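Local structure of TlmII (Streptoalloteichus hindustanus, 4HVM) at residues A16-R21 with D178-D183; D49-A54 with Q159-R164; R107-R112 with R123-R128. The protein probably takes part in assembling the nonribosomal peptide part of tallysomycin, as a condensation-type protein of the acetyltransferase-like class. All blocks are in the same frame, centred on the assembly; numbering follows the deposited sequence.

Contact 1 (A16-R21 with D178-D183)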
loop_
_atom_site.group_PDB
_atom_site.type_symbol
_atom_site.label_atom_id
_atom_site.label_comp_id
_atom_site.label_asym_id
_atom_site.label_seq_id
_atom_site.Cartn_x
_atom_site.Cartn_y
_atom_site.Cartn_z
ATOM N N ALA A 16 -14.830 -9.512 11.945
ATOM C CA ALA A 16 -13.827 -8.895 11.087
ATOM C C ALA A 16 -14.138 -9.152 9.620
ATOM O O ALA A 16 -14.706 -10.188 9.271
ATOM C CB ALA A 16 -12.443 -9.411 11.430
ATOM N N SER A 17 -13.752 -8.213 8.762
ATOM C CA SER A 17 -13.994 -8.334 7.326
ATOM C C SER A 17 -13.061 -9.354 6.674
ATOM O O SER A 17 -12.142 -9.864 7.313
ATOM C CB SER A 17 -13.860 -6.973 6.635
ATOM O OG SER A 17 -12.525 -6.501 6.676
ATOM N N PHE A 18 -13.295 -9.638 5.397
ATOM C CA PHE A 18 -12.538 -10.669 4.689
ATOM C C PHE A 18 -11.082 -10.280 4.409
ATOM O O PHE A 18 -10.206 -11.144 4.326
ATOM C CB PHE A 18 -13.256 -11.059 3.395
ATOM C CG PHE A 18 -13.104 -10.060 2.285
ATOM C CD1 PHE A 18 -13.792 -8.856 2.302
ATOM C CD2 PHE A 18 -12.279 -10.339 1.210
ATOM C CE1 PHE A 18 -13.646 -7.944 1.262
ATOM C CE2 PHE A 18 -12.131 -9.439 0.174
ATOM C CZ PHE A 18 -12.813 -8.239 0.198
ATOM N N LEU A 19 -10.828 -8.984 4.263
ATOM C CA LEU A 19 -9.468 -8.493 4.063
ATOM C C LEU A 19 -8.710 -8.461 5.383
ATOM O O LEU A 19 -7.491 -8.632 5.415
ATOM C CB LEU A 19 -9.479 -7.102 3.426
ATOM C CG LEU A 19 -9.908 -7.050 1.955
ATOM C CD1 LEU A 19 -9.960 -5.617 1.454
ATOM C CD2 LEU A 19 -8.991 -7.903 1.082
ATOM N N GLN A 20 -9.440 -8.232 6.471
ATOM C CA GLN A 20 -8.860 -8.274 7.809
ATOM C C GLN A 20 -8.530 -9.709 8.200
ATOM O O GLN A 20 -7.457 -9.983 8.734
ATOM C CB GLN A 20 -9.811 -7.653 8.831
ATOM C CG GLN A 20 -9.930 -6.147 8.722
ATOM C CD GLN A 20 -10.951 -5.581 9.678
ATOM O OE1 GLN A 20 -12.009 -6.171 9.894
ATOM N NE2 GLN A 20 -10.640 -4.431 10.263
ATOM N N ARG A 21 -9.462 -10.618 7.932
ATOM C CA ARG A 21 -9.243 -12.042 8.163
ATOM C C ARG A 21 -8.051 -12.550 7.356
ATOM O O ARG A 21 -7.218 -13.301 7.864
ATOM C CB ARG A 21 -10.498 -12.843 7.799
ATOM C CG ARG A 21 -11.388 -13.197 8.986
ATOM C CD ARG A 21 -12.645 -13.954 8.558
ATOM N NE ARG A 21 -13.715 -13.050 8.136
ATOM C CZ ARG A 21 -14.213 -12.988 6.903
ATOM N NH1 ARG A 21 -13.749 -13.786 5.952
ATOM N NH2 ARG A 21 -15.186 -12.129 6.624
ATOM N N ASP A 178 -19.216 -6.489 6.474
ATOM C CA ASP A 178 -19.740 -7.793 6.083
ATOM C C ASP A 178 -19.676 -7.977 4.572
ATOM O O ASP A 178 -19.983 -9.052 4.059
ATOM C CB ASP A 178 -21.185 -7.951 6.556
ATOM C CG ASP A 178 -21.345 -7.696 8.042
ATOM O OD1 ASP A 178 -20.353 -7.862 8.785
ATOM O OD2 ASP A 178 -22.463 -7.331 8.466
ATOM N N PHE A 179 -19.275 -6.925 3.862
ATOM C CA PHE A 179 -19.249 -6.958 2.403
ATOM C C PHE A 179 -18.185 -7.898 1.846
ATOM O O PHE A 179 -17.066 -7.966 2.355
ATOM C CB PHE A 179 -19.062 -5.554 1.823
ATOM C CG PHE A 179 -18.920 -5.532 0.329
ATOM C CD1 PHE A 179 -20.024 -5.731 -0.486
ATOM C CD2 PHE A 179 -17.685 -5.310 -0.263
ATOM C CE1 PHE A 179 -19.901 -5.713 -1.861
ATOM C CE2 PHE A 179 -17.555 -5.289 -1.638
ATOM C CZ PHE A 179 -18.665 -5.491 -2.438
ATOM N N HIS A 180 -18.551 -8.615 0.788
ATOM C CA HIS A 180 -17.645 -9.534 0.111
ATOM C C HIS A 180 -17.989 -9.562 -1.372
ATOM O O HIS A 180 -19.132 -9.832 -1.739
ATOM C CB HIS A 180 -17.770 -10.938 0.704
ATOM C CG HIS A 180 -16.591 -11.822 0.433
ATOM N ND1 HIS A 180 -16.260 -12.257 -0.832
ATOM C CD2 HIS A 180 -15.671 -12.359 1.269
ATOM C CE1 HIS A 180 -15.182 -13.020 -0.764
ATOM N NE2 HIS A 180 -14.806 -13.097 0.499
ATOM N N PRO A 181 -17.001 -9.278 -2.232
ATOM C CA PRO A 181 -17.197 -9.240 -3.686
ATOM C C PRO A 181 -17.704 -10.571 -4.232
ATOM O O PRO A 181 -18.282 -10.607 -5.317
ATOM C CB PRO A 181 -15.787 -8.964 -4.217
ATOM C CG PRO A 181 -15.087 -8.286 -3.100
ATOM C CD PRO A 181 -15.622 -8.929 -1.855
ATOM N N LEU A 182 -17.486 -11.645 -3.480
ATOM C CA LEU A 182 -17.923 -12.979 -3.875
ATOM C C LEU A 182 -18.996 -13.495 -2.924
ATOM O O LEU A 182 -18.911 -14.612 -2.410
ATOM C CB LEU A 182 -16.735 -13.938 -3.905
ATOM C CG LEU A 182 -15.522 -13.449 -4.695
ATOM C CD1 LEU A 182 -14.433 -14.502 -4.699
ATOM C CD2 LEU A 182 -15.914 -13.078 -6.116
ATOM N N ASP A 183 -20.007 -12.668 -2.685
ATOM C CA ASP A 183 -21.080 -13.030 -1.769
ATOM C C ASP A 183 -21.911 -14.193 -2.308
ATOM O O ASP A 183 -22.341 -15.061 -1.546
ATOM C CB ASP A 183 -21.970 -11.819 -1.479
ATOM C CG ASP A 183 -22.740 -11.960 -0.177
ATOM O OD1 ASP A 183 -22.120 -11.809 0.901
ATOM O OD2 ASP A 183 -23.965 -12.211 -0.231
#
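Phe18, in the first turn of helix 18-27, presses its ring against three consecutive residues of the loop, Phe179, His180 and Pro181. This is the tight part of the contact. Phe18 CG lies between the backbone N and the carbonyl carbon (chi1 76°), which sends the ring out from the helix towards the loop. At the base of the side chain, Phe18 CB meets His180 CD2 at 3.5 Å. Around the ring, Phe18 CD1 lies 3.4 Å from Phe179 O, obliquely to the ring, and Phe18 CZ reaches Pro181 CD at 3.5 Å. The phenyl and imidazole rings have centroids 4.5 Å apart with planes at 43°, an oblique meeting that is neither a stack nor a T-shape. Leu19 CG packs over one face of the phenyl ring, toward the rim. The imidazole is restrained from its own loop, since Leu182 N donates to His180 ND1 in the ring plane at 3.0 Å. No hydrogen bond crosses between the segments; the contact is made by van der Waals packing round the Phe18 ring.

Towards solvent the contact thins out. Asp178 is exposed, and Asp183 is exposed and poorly ordered. The partly exposed Arg21 turns back on its own segment, Arg21 NE donating to Ala16 O at 3.2 Å from above the carbonyl plane, and Arg21 NH1 stays 5.6 Å from His180 NE2. At the start of the helix Ser17 is the N-cap, and its N donates almost straight (165°) to a lone pair of Gln20 OE1, while Gln20 NE2 bonds Met143 O. Helix 18-27, the first of the modelled chain, thus packs against the loop between helices 147-161 and 185-198 within the condensation-family part of the chain, in keeping with its acyltransferase-like fold.

Contact 2 (D49-A54 with Q159-R164)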
loop_
_atom_site.group_PDB
_atom_site.type_symbol
_atom_site.label_atom_id
_atom_site.label_comp_id
_atom_site.label_asym_id
_atom_site.label_seq_id
_atom_site.Cartn_x
_atom_site.Cartn_y
_atom_site.Cartn_z
ATOM N N ASP A 49 -1.216 24.867 17.723
ATOM C CA ASP A 49 -0.992 23.467 18.075
ATOM C C ASP A 49 -2.146 22.865 18.868
ATOM O O ASP A 49 -2.596 21.757 18.577
ATOM C CB ASP A 49 0.313 23.304 18.856
ATOM C CG ASP A 49 1.540 23.398 17.971
ATOM O OD1 ASP A 49 1.388 23.364 16.730
ATOM O OD2 ASP A 49 2.658 23.494 18.522
ATOM N N ASP A 50 -2.620 23.601 19.867
ATOM C CA ASP A 50 -3.706 23.131 20.716
ATOM C C ASP A 50 -4.986 22.941 19.913
ATOM O O ASP A 50 -5.754 22.013 20.163
ATOM C CB ASP A 50 -3.939 24.107 21.870
ATOM C CG ASP A 50 -2.749 24.193 22.809
ATOM O OD1 ASP A 50 -2.206 23.127 23.177
ATOM O OD2 ASP A 50 -2.352 25.323 23.170
ATOM N N ARG A 51 -5.203 23.826 18.945
ATOM C CA ARG A 51 -6.371 23.737 18.081
ATOM C C ARG A 51 -6.254 22.519 17.175
ATOM O O ARG A 51 -7.236 21.821 16.927
ATOM C CB ARG A 51 -6.521 25.005 17.239
ATOM C CG ARG A 51 -7.739 25.003 16.331
ATOM C CD ARG A 51 -9.026 24.963 17.140
ATOM N NE ARG A 51 -10.182 24.595 16.326
ATOM C CZ ARG A 51 -10.651 23.356 16.210
ATOM N NH1 ARG A 51 -10.065 22.355 16.857
ATOM N NH2 ARG A 51 -11.710 23.114 15.449
ATOM N N LEU A 52 -5.045 22.269 16.686
ATOM C CA LEU A 52 -4.789 21.119 15.832
ATOM C C LEU A 52 -4.877 19.821 16.627
ATOM O O LEU A 52 -5.381 18.812 16.129
ATOM C CB LEU A 52 -3.417 21.241 15.169
ATOM C CG LEU A 52 -3.019 20.132 14.191
ATOM C CD1 LEU A 52 -4.019 20.011 13.048
ATOM C CD2 LEU A 52 -1.619 20.383 13.660
ATOM N N ALA A 53 -4.387 19.857 17.863
ATOM C CA ALA A 53 -4.448 18.704 18.753
ATOM C C ALA A 53 -5.894 18.355 19.081
ATOM O O ALA A 53 -6.255 17.180 19.153
ATOM C CB ALA A 53 -3.670 18.980 20.031
ATOM N N ALA A 54 -6.717 19.381 19.273
ATOM C CA ALA A 54 -8.133 19.181 19.542
ATOM C C ALA A 54 -8.827 18.600 18.318
ATOM O O ALA A 54 -9.751 17.793 18.439
ATOM C CB ALA A 54 -8.780 20.493 19.940
ATOM N N GLN A 159 -9.366 19.223 8.196
ATOM C CA GLN A 159 -10.727 19.697 7.977
ATOM C C GLN A 159 -11.357 20.149 9.290
ATOM O O GLN A 159 -12.040 21.173 9.341
ATOM C CB GLN A 159 -11.590 18.610 7.332
ATOM C CG GLN A 159 -11.410 18.467 5.825
ATOM C CD GLN A 159 -12.432 17.528 5.200
ATOM O OE1 GLN A 159 -13.161 16.824 5.902
ATOM N NE2 GLN A 159 -12.492 17.517 3.872
ATOM N N ALA A 160 -11.123 19.378 10.347
ATOM C CA ALA A 160 -11.651 19.699 11.666
ATOM C C ALA A 160 -11.009 20.965 12.213
ATOM O O ALA A 160 -11.639 21.718 12.955
ATOM C CB ALA A 160 -11.432 18.534 12.622
ATOM N N TYR A 161 -9.755 21.196 11.832
ATOM C CA TYR A 161 -9.008 22.367 12.279
ATOM C C TYR A 161 -9.668 23.662 11.815
ATOM O O TYR A 161 -9.621 24.677 12.510
ATOM C CB TYR A 161 -7.567 22.291 11.770
ATOM C CG TYR A 161 -6.689 23.454 12.178
ATOM C CD1 TYR A 161 -6.101 23.497 13.435
ATOM C CD2 TYR A 161 -6.436 24.502 11.299
ATOM C CE1 TYR A 161 -5.290 24.553 13.811
ATOM C CE2 TYR A 161 -5.627 25.565 11.668
ATOM C CZ TYR A 161 -5.058 25.584 12.924
ATOM O OH TYR A 161 -4.253 26.640 13.294
ATOM N N TYR A 162 -10.288 23.615 10.639
ATOM C CA TYR A 162 -10.952 24.783 10.074
ATOM C C TYR A 162 -12.461 24.739 10.282
ATOM O O TYR A 162 -13.174 25.661 9.890
ATOM C CB TYR A 162 -10.637 24.916 8.583
ATOM C CG TYR A 162 -9.259 25.461 8.297
ATOM C CD1 TYR A 162 -8.916 26.751 8.673
ATOM C CD2 TYR A 162 -8.303 24.694 7.644
ATOM C CE1 TYR A 162 -7.660 27.262 8.414
ATOM C CE2 TYR A 162 -7.042 25.195 7.380
ATOM C CZ TYR A 162 -6.727 26.481 7.768
ATOM O OH TYR A 162 -5.476 26.990 7.509
ATOM N N GLY A 163 -12.941 23.663 10.898
ATOM C CA GLY A 163 -14.364 23.488 11.126
ATOM C C GLY A 163 -15.088 23.017 9.880
ATOM O O GLY A 163 -16.267 23.316 9.681
ATOM N N ARG A 164 -14.378 22.272 9.038
ATOM C CA ARG A 164 -14.939 21.801 7.777
ATOM C C ARG A 164 -15.187 20.296 7.798
ATOM O O ARG A 164 -15.627 19.715 6.805
ATOM C CB ARG A 164 -14.015 22.173 6.614
ATOM C CG ARG A 164 -13.541 23.616 6.661
ATOM C CD ARG A 164 -13.076 24.102 5.301
ATOM N NE ARG A 164 -12.776 25.531 5.312
ATOM C CZ ARG A 164 -12.575 26.260 4.220
ATOM N NH1 ARG A 164 -12.645 25.695 3.021
ATOM N NH2 ARG A 164 -12.307 27.554 4.325
#
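Arg51 and Leu52 of helix 49-62 close around the ring of Tyr161, at the end of helix 147-161. Most of this contact is apolar packing. The aliphatic part of Arg51 crosses the tyrosine obliquely, Arg51 CG lying 3.5 Å from Tyr161 CE1, whereas Leu52 meets the ring at its edge, Leu52 CA being 3.6 Å from Tyr161 CD1. The leucine side chain runs at about a right angle to the tyrosine, with Leu52 CB 3.9 Å from Tyr161 CD1. Arg51 keeps CG opposite the backbone N (chi1 -179°) and bends at chi2 (64°), which carries the guanidinium over the helix end, one face towards the backbone of Tyr161. There the second helix terminates in a Schellman motif: Gly163 takes a positive phi of 79°, and Arg164 N bonds back to Gln159 O at 2.6 Å. With an alanine in place of Arg51, only CB would be left against Tyr161 CE1, and the place of the longer chain beside the Tyr161 backbone would probably open as a gap.

Polar contacts are fewer. Arg51 NH2 comes 2.9 Å from Ala160 O, but the angle is too poor for a hydrogen bond. The phenol oxygen of Tyr161 accepts a hydrogen bond from Asp48 N, just before helix 49-62.

Contact 3 (R107-R112 with R123-R128)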
loop_
_atom_site.group_PDB
_atom_site.type_symbol
_atom_site.label_atom_id
_atom_site.label_comp_id
_atom_site.label_asym_id
_atom_site.label_seq_id
_atom_site.Cartn_x
_atom_site.Cartn_y
_atom_site.Cartn_z
ATOM N N ARG A 107 9.216 6.674 11.594
ATOM C CA ARG A 107 9.767 5.347 11.348
ATOM C C ARG A 107 9.966 4.592 12.655
ATOM O O ARG A 107 9.673 3.399 12.744
ATOM C CB ARG A 107 11.104 5.442 10.615
ATOM C CG ARG A 107 11.003 5.686 9.122
ATOM C CD ARG A 107 12.390 5.793 8.504
ATOM N NE ARG A 107 12.344 5.945 7.053
ATOM C CZ ARG A 107 13.419 6.022 6.275
ATOM N NH1 ARG A 107 14.629 5.963 6.811
ATOM N NH2 ARG A 107 13.284 6.156 4.963
ATOM N N ALA A 108 10.468 5.293 13.667
ATOM C CA ALA A 108 10.739 4.680 14.961
ATOM C C ALA A 108 9.458 4.228 15.645
ATOM O O ALA A 108 9.395 3.130 16.199
ATOM C CB ALA A 108 11.503 5.643 15.854
ATOM N N ASP A 109 8.434 5.075 15.600
ATOM C CA ASP A 109 7.150 4.741 16.199
ATOM C C ASP A 109 6.467 3.631 15.410
ATOM O O ASP A 109 5.683 2.858 15.958
ATOM C CB ASP A 109 6.246 5.972 16.261
ATOM C CG ASP A 109 4.964 5.714 17.030
ATOM O OD1 ASP A 109 4.990 5.773 18.278
ATOM O OD2 ASP A 109 3.926 5.448 16.391
ATOM N N ARG A 110 6.772 3.562 14.119
ATOM C CA ARG A 110 6.233 2.527 13.248
ATOM C C ARG A 110 6.811 1.161 13.592
ATOM O O ARG A 110 6.128 0.142 13.490
ATOM C CB ARG A 110 6.533 2.870 11.788
ATOM C CG ARG A 110 6.027 1.858 10.776
ATOM C CD ARG A 110 6.697 2.078 9.436
ATOM N NE ARG A 110 8.135 1.852 9.524
ATOM C CZ ARG A 110 9.004 2.180 8.575
ATOM N NH1 ARG A 110 10.294 1.930 8.752
ATOM N NH2 ARG A 110 8.587 2.760 7.456
ATOM N N ASP A 111 8.073 1.148 14.003
ATOM C CA ASP A 111 8.780 -0.100 14.268
ATOM C C ASP A 111 8.559 -0.594 15.694
ATOM O O ASP A 111 9.049 -1.659 16.070
ATOM C CB ASP A 111 10.279 0.058 14.000
ATOM C CG ASP A 111 10.577 0.478 12.568
ATOM O OD1 ASP A 111 9.713 0.272 11.684
ATOM O OD2 ASP A 111 11.682 1.011 12.326
ATOM N N ARG A 112 7.822 0.184 16.480
ATOM C CA ARG A 112 7.559 -0.156 17.873
ATOM C C ARG A 112 6.521 -1.272 17.967
ATOM O O ARG A 112 5.448 -1.174 17.372
ATOM C CB ARG A 112 7.097 1.082 18.644
ATOM C CG ARG A 112 7.004 0.884 20.146
ATOM C CD ARG A 112 6.982 2.219 20.869
ATOM N NE ARG A 112 5.953 3.106 20.334
ATOM C CZ ARG A 112 4.698 3.145 20.770
ATOM N NH1 ARG A 112 4.312 2.345 21.755
ATOM N NH2 ARG A 112 3.829 3.983 20.220
ATOM N N ARG A 123 -2.003 5.767 15.527
ATOM C CA ARG A 123 -1.404 6.860 16.286
ATOM C C ARG A 123 -1.254 8.114 15.429
ATOM O O ARG A 123 -0.699 8.063 14.335
ATOM C CB ARG A 123 -0.042 6.433 16.842
ATOM C CG ARG A 123 -0.127 5.314 17.865
ATOM C CD ARG A 123 1.225 4.668 18.120
ATOM N NE ARG A 123 1.140 3.217 17.996
ATOM C CZ ARG A 123 1.975 2.477 17.275
ATOM N NH1 ARG A 123 2.976 3.048 16.618
ATOM N NH2 ARG A 123 1.813 1.162 17.218
ATOM N N LEU A 124 -1.756 9.237 15.930
ATOM C CA LEU A 124 -1.599 10.509 15.240
ATOM C C LEU A 124 -0.457 11.282 15.878
ATOM O O LEU A 124 -0.439 11.479 17.092
ATOM C CB LEU A 124 -2.892 11.326 15.284
ATOM C CG LEU A 124 -4.091 10.728 14.558
ATOM C CD1 LEU A 124 -5.275 11.681 14.584
ATOM C CD2 LEU A 124 -3.717 10.370 13.127
ATOM N N HIS A 125 0.504 11.704 15.061
ATOM C CA HIS A 125 1.636 12.482 15.553
ATOM C C HIS A 125 1.506 13.955 15.167
ATOM O O HIS A 125 1.253 14.281 14.008
ATOM C CB HIS A 125 2.956 11.908 15.029
ATOM C CG HIS A 125 3.296 10.560 15.589
ATOM N ND1 HIS A 125 4.195 10.388 16.620
ATOM C CD2 HIS A 125 2.859 9.320 15.262
ATOM C CE1 HIS A 125 4.295 9.100 16.905
ATOM N NE2 HIS A 125 3.495 8.432 16.094
ATOM N N LEU A 126 1.668 14.838 16.148
ATOM C CA LEU A 126 1.691 16.275 15.902
ATOM C C LEU A 126 3.111 16.772 16.165
ATOM O O LEU A 126 3.480 17.051 17.304
ATOM C CB LEU A 126 0.682 16.991 16.806
ATOM C CG LEU A 126 0.215 18.395 16.413
ATOM C CD1 LEU A 126 -1.139 18.680 17.035
ATOM C CD2 LEU A 126 1.219 19.460 16.831
ATOM N N VAL A 127 3.908 16.867 15.106
ATOM C CA VAL A 127 5.321 17.197 15.244
ATOM C C VAL A 127 5.606 18.604 14.731
ATOM O O VAL A 127 5.399 18.892 13.553
ATOM C CB VAL A 127 6.206 16.202 14.471
ATOM C CG1 VAL A 127 7.658 16.354 14.879
ATOM C CG2 VAL A 127 5.739 14.771 14.701
ATOM N N ARG A 128 6.076 19.477 15.617
ATOM C CA ARG A 128 6.439 20.834 15.221
ATOM C C ARG A 128 7.922 20.910 14.866
ATOM O O ARG A 128 8.779 20.528 15.663
ATOM C CB ARG A 128 6.098 21.846 16.319
ATOM C CG ARG A 128 6.563 23.260 16.006
ATOM C CD ARG A 128 5.922 24.296 16.915
ATOM N NE ARG A 128 4.516 24.525 16.592
ATOM C CZ ARG A 128 4.089 25.393 15.679
ATOM N NH1 ARG A 128 4.958 26.114 14.984
ATOM N NH2 ARG A 128 2.788 25.535 15.456
#
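Asp109 of the helix converges with Arg123 and His125 of the strand through their first torsions. In the aspartate CG stands opposite the backbone N (chi1 -173°), while in both strand residues CG lies opposite the carbonyl carbon. These torsions turn the carboxylate to the Arg123 guanidinium and the His125 ring, the arginine chain bending at chi3 to bring NH1 to OD2. Asp109 OD2 is gripped twice, from opposite faces of the carboxylate plane. Arg123 NH1 forms a salt bridge to Asp109 OD2 at 2.6 Å (154°), with the oxygen in the guanidinium plane. His125 NE2 donates to Asp109 OD2 at 3.0 Å (156°), nearly within the imidazole plane. Arg123 NH1 also bonds weakly to Asp109 O at 2.8 Å. The other carboxylate oxygen, Asp109 OD1, takes Arg112 NH2 at 2.9 Å on the syn side, tilted out of the carboxylate plane. Arg112 NH2 also lies over one face of the Arg123 guanidinium, 3.6 Å from Arg123 NE. The cluster ties helix 98-110 to strand 122-128 within the beta-alpha-beta crossover from strand 87-91. With three side-chain donors around it, the carboxylate probably stays ionised, and is likely to let the two arginines lie so close.

In the fold
All three contacts belong to the condensation-family part of the chain, but they sit differently in it. Contacts 2 and 3 work on the five-stranded mixed sheet from its two sides: contact 3 contains strand 122-128, and helix 49-62 of contact 2 packs against it, Leu52 on Leu126, with Arg128 NE bridging to Asp49 OD2 at 2.9 Å. Contact 1 touches neither. Each is partly buried, but contact 2 lies farthest out, about 27 Å from the chain centre to its own, against 18 Å for the others. Contact 1 is aromatic and apolar, at a loop between helices; contact 2 is apolar packing between helix ends. Contact 3 is held by charge, its strand residues buried and Arg112 exposed.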